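Local coordinates for protein angel homolog 2 (Homo sapiens, PDB 6RW0) that acts as a 2',3'-cyclic phosphatase of the CCR4 deadenylase family and probably binds the 3' untranslated regions of mRNAs, at residues A[17-22]-A[394-399]; A[68-73]-A[356-361]; A[259-264]-A[273-278]. One frame throughout, in Å; residues are numbered along the deposited sequence.

The three contacts are nested along the chain: contact 1 joins an N-terminal segment to one near the C-terminus, contact 2 closes a smaller loop inside it, and contact 3 lies within that. Their centres are about 23 Å (1 and 2), 25 Å (2 and 3) and 35 Å (1 and 3) apart. Contact 1 adds an edge strand to one mixed sheet of the DNase I-like fold, so residues near both chain ends meet there. Contact 2 holds the turn before strand 359-369, in the other large sheet, against the loop between helices 62-67 and 82-96, near a magnesium ion. Contact 3 folds a long loop on itself, its side chains resting on helices 203-220 and 244-251.

Contact 1: residues A[17-22]-A[394-399]; sequences KRNWEY and RLSLLT
R18 binds the backbone of 394-399 with two nitrogens. NE makes a nearly straight bond to S396 O (2.7 Å), close to the guanidinium plane, whereas NH2 meets L395 O at 3.2 Å from above that carbonyl's plane. A bend at chi3 (67°) turns the flat group so that L395 CD2 sits over the centre of one face, 3.6 Å from R18 CZ. With an alanine here, S396 O would probably lose its charged donor and the CD2 methyl of L395 its flat cover. R18 NH1 bonds P420 O. The pairing is that of an edge strand: 20-22 runs antiparallel to 390-395 at the border of one DNase I-like sheet. W20 and L395, a non-hydrogen-bonded pair, share one face of the sheet; W20 CE3 comes within 3.4 Å of R394 C, and L395 CB lies over one indole face, toward its rim. On the other face, E21 and R394, a hydrogen-bonded pair, form a salt bridge, E21 OE1 accepting from R394 NE (3.0 Å) and NH2 (3.2 Å) near the guanidinium plane; R394 NH1 turns to V339 O. S396 OG accepts from N19 N (2.8 Å) and donates to a water shared with K17 O and L397 O.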
loop_
_atom_site.group_PDB
_atom_site.type_symbol
_atom_site.label_atom_id
_atom_site.label_comp_id
_atom_site.label_asym_id
_atom_site.label_seq_id
_atom_site.Cartn_x
_atom_site.Cartn_y
_atom_site.Cartn_z
ATOM N N LYS A 17 5.495 0.321 -22.730
ATOM C CA LYS A 17 6.693 0.792 -22.017
ATOM C C LYS A 17 6.273 1.516 -20.742
ATOM O O LYS A 17 5.257 2.174 -20.764
ATOM C CB LYS A 17 7.507 1.738 -22.917
ATOM C CG LYS A 17 8.787 2.272 -22.288
ATOM C CD LYS A 17 9.779 2.916 -23.220
ATOM C CE LYS A 17 11.037 3.321 -22.479
ATOM N NZ LYS A 17 12.021 3.987 -23.360
ATOM N N ARG A 18 7.078 1.412 -19.695
ATOM C CA ARG A 18 6.882 2.197 -18.469
ATOM C C ARG A 18 7.890 3.343 -18.584
ATOM O O ARG A 18 9.065 3.060 -18.657
ATOM C CB ARG A 18 7.086 1.311 -17.245
ATOM C CG ARG A 18 6.068 0.187 -17.177
ATOM C CD ARG A 18 5.993 -0.423 -15.796
ATOM N NE ARG A 18 5.452 0.544 -14.872
ATOM C CZ ARG A 18 5.422 0.398 -13.563
ATOM N NH1 ARG A 18 5.850 -0.723 -13.016
ATOM N NH2 ARG A 18 4.966 1.382 -12.818
ATOM N N ASN A 19 7.419 4.566 -18.583
ATOM C CA ASN A 19 8.250 5.770 -18.778
ATOM C C ASN A 19 8.320 6.603 -17.514
ATOM O O ASN A 19 7.394 6.578 -16.775
ATOM C CB ASN A 19 7.611 6.701 -19.808
ATOM C CG ASN A 19 7.097 5.981 -21.029
ATOM O OD1 ASN A 19 5.908 5.774 -21.199
ATOM N ND2 ASN A 19 8.011 5.579 -21.872
ATOM N N TRP A 20 9.403 7.331 -17.315
ATOM C CA TRP A 20 9.436 8.329 -16.234
ATOM C C TRP A 20 8.653 9.526 -16.751
ATOM O O TRP A 20 9.021 10.060 -17.784
ATOM C CB TRP A 20 10.861 8.740 -15.897
ATOM C CG TRP A 20 11.525 7.883 -14.878
ATOM C CD1 TRP A 20 12.614 7.097 -15.068
ATOM C CD2 TRP A 20 11.124 7.694 -13.514
ATOM N NE1 TRP A 20 12.924 6.436 -13.916
ATOM C CE2 TRP A 20 12.019 6.772 -12.954
ATOM C CE3 TRP A 20 10.079 8.173 -12.732
ATOM C CZ2 TRP A 20 11.921 6.365 -11.631
ATOM C CZ3 TRP A 20 9.990 7.782 -11.422
ATOM C CH2 TRP A 20 10.903 6.896 -10.883
ATOM N N GLU A 21 7.561 9.872 -16.120
ATOM C CA GLU A 21 6.793 11.061 -16.447
ATOM C C GLU A 21 7.166 12.121 -15.426
ATOM O O GLU A 21 6.986 11.911 -14.220
ATOM C CB GLU A 21 5.291 10.807 -16.366
ATOM C CG GLU A 21 4.749 9.830 -17.366
ATOM C CD GLU A 21 3.252 9.637 -17.209
ATOM O OE1 GLU A 21 2.689 10.063 -16.171
ATOM O OE2 GLU A 21 2.642 9.061 -18.131
ATOM N N TYR A 22 7.706 13.233 -15.898
ATOM C CA TYR A 22 8.037 14.356 -15.039
ATOM C C TYR A 22 6.819 15.251 -14.901
ATOM O O TYR A 22 6.119 15.529 -15.879
ATOM C CB TYR A 22 9.232 15.107 -15.620
ATOM C CG TYR A 22 10.498 14.314 -15.394
ATOM C CD1 TYR A 22 11.230 14.468 -14.226
ATOM C CD2 TYR A 22 10.934 13.374 -16.321
ATOM C CE1 TYR A 22 12.375 13.732 -13.995
ATOM C CE2 TYR A 22 12.081 12.628 -16.098
ATOM C CZ TYR A 22 12.797 12.813 -14.932
ATOM O OH TYR A 22 13.939 12.082 -14.699
ATOM N N ARG A 394 7.024 10.181 -11.825
ATOM C CA ARG A 394 6.458 8.877 -11.511
ATOM C C ARG A 394 6.722 7.940 -12.681
ATOM O O ARG A 394 6.891 8.376 -13.822
ATOM C CB ARG A 394 4.954 8.958 -11.244
ATOM C CG ARG A 394 4.155 9.433 -12.431
ATOM C CD ARG A 394 2.708 9.717 -12.055
ATOM N NE ARG A 394 2.035 10.264 -13.224
ATOM C CZ ARG A 394 1.011 11.106 -13.194
ATOM N NH1 ARG A 394 0.498 11.511 -12.041
ATOM N NH2 ARG A 394 0.499 11.539 -14.337
ATOM N N LEU A 395 6.750 6.641 -12.388
ATOM C CA LEU A 395 6.982 5.623 -13.413
ATOM C C LEU A 395 5.627 5.172 -13.944
ATOM O O LEU A 395 4.852 4.538 -13.223
ATOM C CB LEU A 395 7.739 4.432 -12.839
ATOM C CG LEU A 395 8.127 3.360 -13.867
ATOM C CD1 LEU A 395 9.176 3.942 -14.789
ATOM C CD2 LEU A 395 8.614 2.099 -13.200
ATOM N N SER A 396 5.353 5.458 -15.211
ATOM C CA SER A 396 3.999 5.275 -15.720
ATOM C C SER A 396 3.557 3.814 -15.639
ATOM O O SER A 396 4.359 2.881 -15.759
ATOM C CB SER A 396 3.899 5.801 -17.148
ATOM O OG SER A 396 4.721 5.070 -18.034
ATOM N N LEU A 397 2.254 3.608 -15.452
ATOM C CA LEU A 397 1.612 2.287 -15.287
ATOM C C LEU A 397 1.146 1.802 -16.670
ATOM O O LEU A 397 1.524 2.386 -17.659
ATOM C CB LEU A 397 0.499 2.469 -14.238
ATOM C CG LEU A 397 0.974 2.398 -12.793
ATOM C CD1 LEU A 397 -0.151 2.819 -11.868
ATOM C CD2 LEU A 397 1.453 1.008 -12.440
ATOM N N LEU A 398 0.432 0.699 -16.719
ATOM C CA LEU A 398 -0.033 0.070 -17.960
ATOM C C LEU A 398 -1.526 -0.193 -17.874
ATOM O O LEU A 398 -2.102 -0.047 -16.834
ATOM C CB LEU A 398 0.731 -1.240 -18.138
ATOM C CG LEU A 398 2.244 -1.122 -18.214
ATOM C CD1 LEU A 398 2.863 -2.495 -18.231
ATOM C CD2 LEU A 398 2.669 -0.333 -19.436
ATOM N N THR A 399 -2.118 -0.502 -19.006
ATOM C CA THR A 399 -3.536 -0.876 -19.091
ATOM C C THR A 399 -3.683 -2.392 -18.969
ATOM O O THR A 399 -2.715 -3.109 -19.080
ATOM C CB THR A 399 -4.172 -0.395 -20.397
ATOM O OG1 THR A 399 -3.597 -1.179 -21.430
ATOM C CG2 THR A 399 -3.962 1.076 -20.660
HETATM O O HOH W 1 3.087 3.546 -19.594
#

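Contact 2: residues A[68-73]-A[356-361]; sequences NSHLYR and HSRSAI
The imidazole of H356 lies between L71 CD1 on one face and S359 O on the opposite face, while the R358 backbone N comes to its edge. The methyl makes a CH-pi contact, L71 CD1 standing 4.2 Å from the H356 ring centroid. At the edge, R358 N donates to H356 ND1 (3.1 Å) in the ring plane, which restrains the ring's rotation; the first torsion (chi1 59°) sets CG between the backbone N and the carbonyl carbon, folding the ring back beside its own turn. The phenol of Y72 has L71 CB over its centre and stands at 82° to the imidazole. At H70 the ring carries L71 CG over one face and meets R358 CD at its edge, 4.2 Å from H70 CD2. Leucine suits position 71: besides CD1 on the imidazole, its CD2 touches both H356 CE1 and R358 CD, 3.7 Å from the latter. Between the backbones, S357 N donates to L71 O (3.0 Å), and S357 OG bonds to H74 ND1. Y72 OH bonds to D417 OD2, and its side chain lies about 5 Å from a magnesium ion, placing this surface contact beside the metal site. The short 3-10 segment 69-71, between helices 62-67 and 82-96, thus packs on the two-residue hairpin turn linking strand 354-356 to strand 359-369.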
loop_
_atom_site.group_PDB
_atom_site.type_symbol
_atom_site.label_atom_id
_atom_site.label_comp_id
_atom_site.label_asym_id
_atom_site.label_seq_id
_atom_site.Cartn_x
_atom_site.Cartn_y
_atom_site.Cartn_z
ATOM N N ASN A 68 -3.347 -20.321 -4.260
ATOM C CA ASN A 68 -4.336 -19.704 -5.134
ATOM C C ASN A 68 -4.012 -19.983 -6.587
ATOM O O ASN A 68 -4.102 -19.106 -7.450
ATOM C CB ASN A 68 -4.398 -18.211 -4.865
ATOM C CG ASN A 68 -5.017 -17.915 -3.549
ATOM O OD1 ASN A 68 -6.223 -18.049 -3.393
ATOM N ND2 ASN A 68 -4.199 -17.567 -2.566
ATOM N N SER A 69 -3.639 -21.228 -6.869
ATOM C CA SER A 69 -3.110 -21.577 -8.179
ATOM C C SER A 69 -4.113 -21.321 -9.290
ATOM O O SER A 69 -3.703 -21.125 -10.439
ATOM C CB SER A 69 -2.630 -23.031 -8.165
ATOM O OG SER A 69 -3.698 -23.946 -8.035
ATOM N N HIS A 70 -5.410 -21.300 -8.978
ATOM C CA HIS A 70 -6.427 -21.018 -9.985
ATOM C C HIS A 70 -6.316 -19.607 -10.560
ATOM O O HIS A 70 -6.799 -19.370 -11.672
ATOM C CB HIS A 70 -7.821 -21.237 -9.380
ATOM C CG HIS A 70 -8.115 -20.330 -8.229
ATOM N ND1 HIS A 70 -7.467 -20.435 -7.015
ATOM C CD2 HIS A 70 -8.956 -19.274 -8.116
ATOM C CE1 HIS A 70 -7.903 -19.486 -6.206
ATOM N NE2 HIS A 70 -8.815 -18.775 -6.846
ATOM N N LEU A 71 -5.701 -18.669 -9.836
ATOM C CA LEU A 71 -5.519 -17.312 -10.330
ATOM C C LEU A 71 -4.406 -17.223 -11.360
ATOM O O LEU A 71 -4.323 -16.214 -12.074
ATOM C CB LEU A 71 -5.150 -16.379 -9.178
ATOM C CG LEU A 71 -6.189 -16.279 -8.067
ATOM C CD1 LEU A 71 -5.692 -15.374 -6.949
ATOM C CD2 LEU A 71 -7.532 -15.791 -8.579
ATOM N N TYR A 72 -3.550 -18.250 -11.438
ATOM C CA TYR A 72 -2.317 -18.219 -12.231
ATOM C C TYR A 72 -2.307 -19.279 -13.321
ATOM O O TYR A 72 -1.237 -19.606 -13.855
ATOM C CB TYR A 72 -1.087 -18.311 -11.315
ATOM C CG TYR A 72 -1.199 -17.291 -10.214
ATOM C CD1 TYR A 72 -1.149 -15.924 -10.501
ATOM C CD2 TYR A 72 -1.447 -17.672 -8.907
ATOM C CE1 TYR A 72 -1.308 -14.981 -9.513
ATOM C CE2 TYR A 72 -1.603 -16.744 -7.917
ATOM C CZ TYR A 72 -1.538 -15.397 -8.212
ATOM O OH TYR A 72 -1.716 -14.494 -7.196
ATOM N N ARG A 73 -3.506 -19.717 -13.622
ATOM C CA ARG A 73 -3.612 -20.792 -14.732
ATOM C C ARG A 73 -3.063 -20.331 -16.111
ATOM O O ARG A 73 -2.549 -21.096 -16.995
ATOM C CB ARG A 73 -5.087 -21.124 -14.969
ATOM C CG ARG A 73 -5.737 -22.094 -14.015
ATOM C CD ARG A 73 -7.229 -22.292 -14.388
ATOM N NE ARG A 73 -7.899 -21.018 -14.667
ATOM C CZ ARG A 73 -8.612 -20.744 -15.760
ATOM N NH1 ARG A 73 -8.795 -21.659 -16.704
ATOM N NH2 ARG A 73 -9.155 -19.541 -15.900
ATOM N N HIS A 356 -4.286 -10.737 -12.982
ATOM C CA HIS A 356 -4.259 -12.194 -13.035
ATOM C C HIS A 356 -5.550 -12.731 -13.641
ATOM O O HIS A 356 -6.313 -11.967 -14.240
ATOM C CB HIS A 356 -3.918 -12.809 -11.673
ATOM C CG HIS A 356 -4.857 -12.452 -10.566
ATOM N ND1 HIS A 356 -6.222 -12.591 -10.666
ATOM C CD2 HIS A 356 -4.613 -12.008 -9.308
ATOM C CE1 HIS A 356 -6.785 -12.231 -9.523
ATOM N NE2 HIS A 356 -5.829 -11.873 -8.684
ATOM N N SER A 357 -5.802 -14.024 -13.523
ATOM C CA SER A 357 -6.926 -14.690 -14.221
ATOM C C SER A 357 -8.274 -14.098 -13.806
ATOM O O SER A 357 -9.178 -14.193 -14.591
ATOM C CB SER A 357 -6.899 -16.179 -14.014
ATOM O OG SER A 357 -5.896 -16.791 -14.809
ATOM N N ARG A 358 -8.424 -13.570 -12.595
ATOM C CA ARG A 358 -9.749 -13.086 -12.152
ATOM C C ARG A 358 -9.802 -11.579 -11.904
ATOM O O ARG A 358 -10.872 -11.116 -11.572
ATOM C CB ARG A 358 -10.147 -13.866 -10.897
ATOM C CG ARG A 358 -10.334 -15.352 -11.157
ATOM C CD ARG A 358 -10.914 -16.113 -9.977
ATOM N NE ARG A 358 -12.257 -15.685 -9.634
ATOM C CZ ARG A 358 -13.362 -16.212 -10.135
ATOM N NH1 ARG A 358 -13.300 -17.167 -11.043
ATOM N NH2 ARG A 358 -14.532 -15.768 -9.726
ATOM N N SER A 359 -8.718 -10.830 -12.045
ATOM C CA SER A 359 -8.741 -9.390 -11.701
ATOM C C SER A 359 -7.707 -8.576 -12.480
ATOM O O SER A 359 -6.592 -9.010 -12.565
ATOM C CB SER A 359 -8.494 -9.257 -10.201
ATOM O OG SER A 359 -8.704 -7.948 -9.755
ATOM N N ALA A 360 -8.094 -7.404 -12.970
ATOM C CA ALA A 360 -7.154 -6.419 -13.521
ATOM C C ALA A 360 -7.655 -5.025 -13.144
ATOM O O ALA A 360 -8.562 -4.484 -13.788
ATOM C CB ALA A 360 -7.007 -6.558 -15.032
ATOM N N ILE A 361 -7.050 -4.441 -12.109
ATOM C CA ILE A 361 -7.536 -3.223 -11.471
ATOM C C ILE A 361 -6.346 -2.508 -10.836
ATOM O O ILE A 361 -5.254 -3.070 -10.694
ATOM C CB ILE A 361 -8.621 -3.510 -10.398
ATOM C CG1 ILE A 361 -8.132 -4.578 -9.410
ATOM C CG2 ILE A 361 -9.969 -3.894 -11.034
ATOM C CD1 ILE A 361 -9.122 -4.900 -8.290
#

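Contact 3: residues A[259-264]-A[273-278]; sequences LPIGKV and GQRILS
A long loop between strands 253-255 and 329-331 folds back on itself here, P260 meeting I276 in a single backbone bridge. Two hydrogen bonds flank that pair: L277 N to L259 O and I261 N to R275 O, each 3.0 Å. P260, which has no N-H, fits because the bridge is carried by the N-H groups of I261 and L277; P260 CG rests 3.9 Å from I276 CD1. The extended side chain of Q274 sends OE1 to G262 N (2.9 Å), a weak, bent bond. Glycine suits that spot because a CB on G262 would run into Q274 NE2. I261 places CG1 between its backbone N and carbonyl carbon (chi1 57°); CD1 then reaches the face of the R275 guanidinium, 3.8 Å from R275 NH2. That nitrogen also forms a salt bridge to D204. L277 gathers the apolar contacts: its CD1 lies 3.9 Å from L259 CD2 and 4.0 Å from V264 CG2, and its CD2 touches I261 CG2. V264 and L277 both pack on L207 of helix 203-220, and L259 on P244 at helix 244-251. Such a single bridge joins two parts of one irregular connection of the DNase I-like domain.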
loop_
_atom_site.group_PDB
_atom_site.type_symbol
_atom_site.label_atom_id
_atom_site.label_comp_id
_atom_site.label_asym_id
_atom_site.label_seq_id
_atom_site.Cartn_x
_atom_site.Cartn_y
_atom_site.Cartn_z
ATOM N N LEU A 259 -24.237 2.998 3.312
ATOM C CA LEU A 259 -23.248 2.361 2.447
ATOM C C LEU A 259 -23.135 0.874 2.770
ATOM O O LEU A 259 -22.757 0.526 3.896
ATOM C CB LEU A 259 -21.902 3.042 2.633
ATOM C CG LEU A 259 -20.698 2.542 1.849
ATOM C CD1 LEU A 259 -20.980 2.577 0.375
ATOM C CD2 LEU A 259 -19.480 3.408 2.188
ATOM N N PRO A 260 -23.441 -0.020 1.833
ATOM C CA PRO A 260 -23.259 -1.456 2.097
ATOM C C PRO A 260 -21.793 -1.810 2.290
ATOM O O PRO A 260 -20.894 -1.206 1.696
ATOM C CB PRO A 260 -23.819 -2.130 0.837
ATOM C CG PRO A 260 -24.709 -1.108 0.204
ATOM C CD PRO A 260 -24.077 0.223 0.522
ATOM N N ILE A 261 -21.547 -2.812 3.140
ATOM C CA ILE A 261 -20.163 -3.161 3.470
ATOM C C ILE A 261 -19.366 -3.577 2.239
ATOM O O ILE A 261 -18.154 -3.330 2.161
ATOM C CB ILE A 261 -20.090 -4.215 4.598
ATOM C CG1 ILE A 261 -20.861 -5.489 4.262
ATOM C CG2 ILE A 261 -20.600 -3.617 5.914
ATOM C CD1 ILE A 261 -20.608 -6.590 5.284
ATOM N N GLY A 262 -20.006 -4.193 1.261
ATOM C CA GLY A 262 -19.299 -4.632 0.083
ATOM C C GLY A 262 -19.064 -3.577 -0.967
ATOM O O GLY A 262 -18.443 -3.881 -1.990
ATOM N N LYS A 263 -19.571 -2.359 -0.770
ATOM C CA LYS A 263 -19.378 -1.266 -1.711
ATOM C C LYS A 263 -18.233 -0.355 -1.309
ATOM O O LYS A 263 -17.862 0.538 -2.075
ATOM C CB LYS A 263 -20.670 -0.455 -1.867
ATOM C CG LYS A 263 -21.861 -1.290 -2.345
ATOM C CD LYS A 263 -21.622 -1.970 -3.684
ATOM C CE LYS A 263 -21.816 -1.006 -4.833
ATOM N NZ LYS A 263 -23.158 -0.366 -4.795
ATOM N N VAL A 264 -17.638 -0.594 -0.146
ATOM C CA VAL A 264 -16.587 0.267 0.380
ATOM C C VAL A 264 -15.379 0.283 -0.544
ATOM O O VAL A 264 -14.799 1.343 -0.819
ATOM C CB VAL A 264 -16.206 -0.205 1.794
ATOM C CG1 VAL A 264 -14.909 0.409 2.263
ATOM C CG2 VAL A 264 -17.320 0.088 2.767
ATOM N N GLY A 273 -27.848 -8.200 -0.911
ATOM C CA GLY A 273 -27.970 -8.890 0.390
ATOM C C GLY A 273 -26.949 -8.464 1.426
ATOM O O GLY A 273 -26.788 -9.166 2.383
ATOM N N GLN A 274 -26.337 -7.302 1.278
ATOM C CA GLN A 274 -25.251 -6.898 2.185
ATOM C C GLN A 274 -25.750 -5.981 3.287
ATOM O O GLN A 274 -26.581 -5.151 3.038
ATOM C CB GLN A 274 -24.135 -6.215 1.409
ATOM C CG GLN A 274 -23.392 -7.164 0.492
ATOM C CD GLN A 274 -22.357 -6.433 -0.317
ATOM O OE1 GLN A 274 -22.259 -5.228 -0.271
ATOM N NE2 GLN A 274 -21.591 -7.179 -1.079
ATOM N N ARG A 275 -25.185 -6.162 4.466
ATOM C CA ARG A 275 -25.426 -5.318 5.641
ATOM C C ARG A 275 -24.869 -3.919 5.359
ATOM O O ARG A 275 -23.900 -3.805 4.660
ATOM C CB ARG A 275 -24.711 -6.010 6.801
ATOM C CG ARG A 275 -24.693 -5.243 8.105
ATOM C CD ARG A 275 -24.170 -6.120 9.226
ATOM N NE ARG A 275 -22.869 -6.704 8.938
ATOM C CZ ARG A 275 -21.716 -6.152 9.262
ATOM N NH1 ARG A 275 -21.702 -4.948 9.786
ATOM N NH2 ARG A 275 -20.588 -6.801 9.071
ATOM N N ILE A 276 -25.528 -2.896 5.875
ATOM C CA ILE A 276 -25.100 -1.500 5.815
ATOM C C ILE A 276 -24.156 -1.230 6.981
ATOM O O ILE A 276 -24.355 -1.757 8.078
ATOM C CB ILE A 276 -26.335 -0.577 5.884
ATOM C CG1 ILE A 276 -27.381 -0.977 4.838
ATOM C CG2 ILE A 276 -25.906 0.872 5.766
ATOM C CD1 ILE A 276 -26.887 -1.088 3.439
ATOM N N LEU A 277 -23.133 -0.395 6.757
ATOM C CA LEU A 277 -22.158 -0.074 7.800
ATOM C C LEU A 277 -22.824 0.405 9.086
ATOM O O LEU A 277 -23.754 1.207 9.050
ATOM C CB LEU A 277 -21.235 1.051 7.310
ATOM C CG LEU A 277 -20.147 0.506 6.395
ATOM C CD1 LEU A 277 -19.490 1.658 5.671
ATOM C CD2 LEU A 277 -19.080 -0.303 7.130
ATOM N N SER A 278 -22.303 -0.039 10.233
ATOM C CA SER A 278 -22.797 0.481 11.507
ATOM C C SER A 278 -22.338 1.929 11.719
ATOM O O SER A 278 -21.361 2.388 11.131
ATOM C CB SER A 278 -22.329 -0.397 12.672
ATOM O OG SER A 278 -22.957 -1.669 12.619
#